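Local coordinates for protein beta-catenin homolog sys-1 (Caenorhabditis elegans, PDB 3C2G) that acts as a transcription coregulator in the Wnt signaling asymmetry pathway, binding the TCF factor POP-1 directly and activating or repressing target genes, at residues H25-I30 / A75-N80. Residues are numbered along the deposited sequence; the frame is centred on the assembly and turned at random.
Sequences HMAKTI and AQLWYN
Asn80 meets Lys28 with its amide oxygen: OD1 rests 3.4 Å from Lys28 CA and 3.5 Å from Lys28 CG, touching the backbone and the first methylenes of the lysine without a hydrogen bond between the two residues. Beside this contact, Ala27 points its methyl at the other helix, where CB lies 3.9 Å from Leu77 CD1. The leucine reaches it because its CG stands anti to the backbone N (chi1 174°), which carries one methyl branch across. At the solvent-facing border the extended chain of Lys28 slants across the end of Gln76, its NZ beside the amide group. The segments belong to helices 20-37 and 71-90, near the N-terminal end of the armadillo domain, a superhelix of stacked helices; their axes run nearly the same way, 25° apart, and approach to 9.2 Å. Only 220 Å² is buried between the segments, in keeping with so small a set of side chains at the interface. Behind the first shell, Asn80 is steadied from its own helix: ND2 donates to the carbonyl O of Gln76, one turn back, at 2.7 Å, the donor tilted 23° from the carbonyl plane. This bond occupies one N-H of the buried amide and limits its rotation, leaving OD1 turned to Lys28. An alanine at Asn80 would take away both the bond to Gln76 O and the oxygen lying against Lys28, and is likely to open a gap between the helices at this level. Farther out, each helix is backed on another side: Met26 and Ile30 pack on Ala10 of helix 3-13, Ile30 also on Ile54, and Trp78, bonded through NE1 to Gly61 O, touches Cys136 of helix 134-150.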
ATOM      1  N   HIS A  25      38.063  12.919  33.817  1.00 53.26           N
ATOM      2  CA  HIS A  25      39.086  13.746  33.186  1.00 53.25           C
ATOM      3  C   HIS A  25      39.650  13.058  31.943  1.00 53.40           C
ATOM      4  O   HIS A  25      39.820  13.693  30.901  1.00 52.55           O
ATOM      5  CB  HIS A  25      40.212  14.087  34.177  1.00 53.50           C
ATOM      6  CG  HIS A  25      41.286  14.959  33.594  0.50 53.35           C
ATOM      7  ND1 HIS A  25      41.190  16.333  33.553  0.50 53.52           N
ATOM      8  CD2 HIS A  25      42.469  14.647  33.011  0.50 53.04           C
ATOM      9  CE1 HIS A  25      42.270  16.831  32.976  0.50 53.15           C
ATOM     10  NE2 HIS A  25      43.061  15.829  32.636  0.50 52.95           N
HETATM   11  N   MSE A  26      39.927  11.761  32.063  1.00 54.15           N
HETATM   12  CA  MSE A  26      40.466  10.970  30.959  1.00 56.30           C
HETATM   13  C   MSE A  26      39.485  10.902  29.785  1.00 53.00           C
HETATM   14  O   MSE A  26      39.892  10.997  28.627  1.00 52.13           O
HETATM   15  CB  MSE A  26      40.858   9.566  31.436  1.00 55.88           C
HETATM   16  CG  MSE A  26      42.124   9.516  32.303  1.00 59.35           C
HETATM   17 SE   MSE A  26      42.651   7.708  32.940  1.00 66.63          SE
HETATM   18  CE  MSE A  26      41.190   7.323  34.165  1.00 64.59           C
ATOM     19  N   ALA A  27      38.194  10.769  30.089  1.00 51.08           N
ATOM     20  CA  ALA A  27      37.156  10.759  29.054  1.00 49.34           C
ATOM     21  C   ALA A  27      37.073  12.078  28.268  1.00 48.13           C
ATOM     22  O   ALA A  27      37.105  12.063  27.039  1.00 46.91           O
ATOM     23  CB  ALA A  27      35.801  10.372  29.646  1.00 49.43           C
ATOM     24  N   LYS A  28      37.000  13.209  28.975  1.00 47.83           N
ATOM     25  CA  LYS A  28      37.049  14.533  28.334  1.00 48.52           C
ATOM     26  C   LYS A  28      38.268  14.661  27.430  1.00 47.91           C
ATOM     27  O   LYS A  28      38.170  15.138  26.296  1.00 48.11           O
ATOM     28  CB  LYS A  28      37.083  15.655  29.369  1.00 48.47           C
ATOM     29  CG  LYS A  28      35.817  15.803  30.205  1.00 50.86           C
ATOM     30  CD  LYS A  28      35.970  16.928  31.232  1.00 50.95           C
ATOM     31  CE  LYS A  28      34.688  17.129  32.041  1.00 54.71           C
ATOM     32  NZ  LYS A  28      34.881  18.088  33.180  1.00 56.50           N
ATOM     33  N   THR A  29      39.411  14.218  27.948  1.00 47.19           N
ATOM     34  CA  THR A  29      40.681  14.260  27.238  1.00 46.68           C
ATOM     35  C   THR A  29      40.602  13.509  25.912  1.00 45.92           C
ATOM     36  O   THR A  29      40.862  14.087  24.852  1.00 45.57           O
ATOM     37  CB  THR A  29      41.818  13.705  28.136  1.00 47.13           C
ATOM     38  OG1 THR A  29      41.899  14.491  29.335  1.00 47.56           O
ATOM     39  CG2 THR A  29      43.158  13.733  27.421  1.00 46.16           C
ATOM     40  N   ILE A  30      40.221  12.234  25.977  1.00 45.48           N
ATOM     41  CA  ILE A  30      40.040  11.412  24.774  1.00 45.36           C
ATOM     42  C   ILE A  30      39.030  12.031  23.792  1.00 45.71           C
ATOM     43  O   ILE A  30      39.257  12.031  22.586  1.00 45.26           O
ATOM     44  CB  ILE A  30      39.646   9.959  25.128  1.00 45.43           C
ATOM     45  CG1 ILE A  30      40.796   9.266  25.871  1.00 44.40           C
ATOM     46  CG2 ILE A  30      39.256   9.164  23.864  1.00 44.68           C
ATOM     47  CD1 ILE A  30      40.405   7.991  26.615  1.00 45.08           C
ATOM     48  N   ALA A  75      26.033  11.027  34.299  1.00 42.43           N
ATOM     49  CA  ALA A  75      25.565  11.737  33.100  1.00 41.70           C
ATOM     50  C   ALA A  75      26.703  12.448  32.394  1.00 41.27           C
ATOM     51  O   ALA A  75      26.754  12.493  31.162  1.00 41.72           O
ATOM     52  CB  ALA A  75      24.467  12.721  33.440  1.00 41.15           C
ATOM     53  N   GLN A  76      27.626  12.997  33.177  1.00 40.33           N
ATOM     54  CA  GLN A  76      28.743  13.729  32.600  1.00 39.45           C
ATOM     55  C   GLN A  76      29.777  12.803  31.948  1.00 37.36           C
ATOM     56  O   GLN A  76      30.256  13.071  30.843  1.00 37.33           O
ATOM     57  CB  GLN A  76      29.381  14.651  33.640  1.00 40.34           C
ATOM     58  CG  GLN A  76      30.106  15.824  33.003  1.00 44.62           C
ATOM     59  CD  GLN A  76      30.749  16.747  34.007  1.00 51.03           C
ATOM     60  OE1 GLN A  76      30.260  16.919  35.134  1.00 53.60           O
ATOM     61  NE2 GLN A  76      31.861  17.349  33.608  1.00 53.11           N
ATOM     62  N   LEU A  77      30.098  11.709  32.625  1.00 35.47           N
ATOM     63  CA  LEU A  77      31.016  10.713  32.084  1.00 34.32           C
ATOM     64  C   LEU A  77      30.447  10.130  30.802  1.00 34.50           C
ATOM     65  O   LEU A  77      31.080  10.221  29.743  1.00 34.24           O
ATOM     66  CB  LEU A  77      31.289   9.609  33.118  1.00 34.33           C
ATOM     67  CG  LEU A  77      32.116   8.392  32.697  1.00 32.41           C
ATOM     68  CD1 LEU A  77      33.555   8.762  32.401  1.00 32.85           C
ATOM     69  CD2 LEU A  77      32.059   7.341  33.781  1.00 32.85           C
ATOM     70  N   TRP A  78      29.237   9.570  30.904  1.00 34.30           N
ATOM     71  CA  TRP A  78      28.551   8.943  29.763  1.00 34.56           C
ATOM     72  C   TRP A  78      28.289   9.899  28.597  1.00 35.37           C
ATOM     73  O   TRP A  78      28.405   9.507  27.432  1.00 35.97           O
ATOM     74  CB  TRP A  78      27.257   8.258  30.205  1.00 33.65           C
ATOM     75  CG  TRP A  78      27.464   7.204  31.280  1.00 33.32           C
ATOM     76  CD1 TRP A  78      28.651   6.597  31.631  1.00 32.94           C
ATOM     77  CD2 TRP A  78      26.458   6.614  32.111  1.00 32.18           C
ATOM     78  NE1 TRP A  78      28.436   5.678  32.635  1.00 32.68           N
ATOM     79  CE2 TRP A  78      27.103   5.662  32.943  1.00 31.50           C
ATOM     80  CE3 TRP A  78      25.077   6.791  32.234  1.00 32.72           C
ATOM     81  CZ2 TRP A  78      26.414   4.906  33.891  1.00 32.59           C
ATOM     82  CZ3 TRP A  78      24.384   6.036  33.180  1.00 33.30           C
ATOM     83  CH2 TRP A  78      25.056   5.100  33.994  1.00 33.74           C
ATOM     84  N   TYR A  79      27.973  11.158  28.890  1.00 35.71           N
ATOM     85  CA  TYR A  79      27.759  12.100  27.806  1.00 36.22           C
ATOM     86  C   TYR A  79      28.998  12.191  26.933  1.00 36.99           C
ATOM     87  O   TYR A  79      28.888  12.287  25.710  1.00 37.60           O
ATOM     88  CB  TYR A  79      27.358  13.486  28.307  1.00 36.48           C
ATOM     89  CG  TYR A  79      27.080  14.451  27.176  1.00 37.14           C
ATOM     90  CD1 TYR A  79      25.811  14.527  26.595  1.00 35.84           C
ATOM     91  CD2 TYR A  79      28.091  15.274  26.667  1.00 36.71           C
ATOM     92  CE1 TYR A  79      25.553  15.402  25.539  1.00 35.99           C
ATOM     93  CE2 TYR A  79      27.837  16.159  25.607  1.00 36.81           C
ATOM     94  CZ  TYR A  79      26.564  16.215  25.056  1.00 36.91           C
ATOM     95  OH  TYR A  79      26.295  17.090  24.021  1.00 39.84           O
ATOM     96  N   ASN A  80      30.173  12.164  27.566  1.00 37.50           N
ATOM     97  CA  ASN A  80      31.448  12.235  26.847  1.00 36.79           C
ATOM     98  C   ASN A  80      31.710  10.990  26.012  1.00 35.65           C
ATOM     99  O   ASN A  80      32.018  11.084  24.821  1.00 35.21           O
ATOM    100  CB  ASN A  80      32.603  12.465  27.826  1.00 38.29           C
ATOM    101  CG  ASN A  80      32.741  13.918  28.245  1.00 40.64           C
ATOM    102  OD1 ASN A  80      33.646  14.605  27.795  1.00 45.55           O
ATOM    103  ND2 ASN A  80      31.843  14.389  29.103  1.00 43.36           N
TER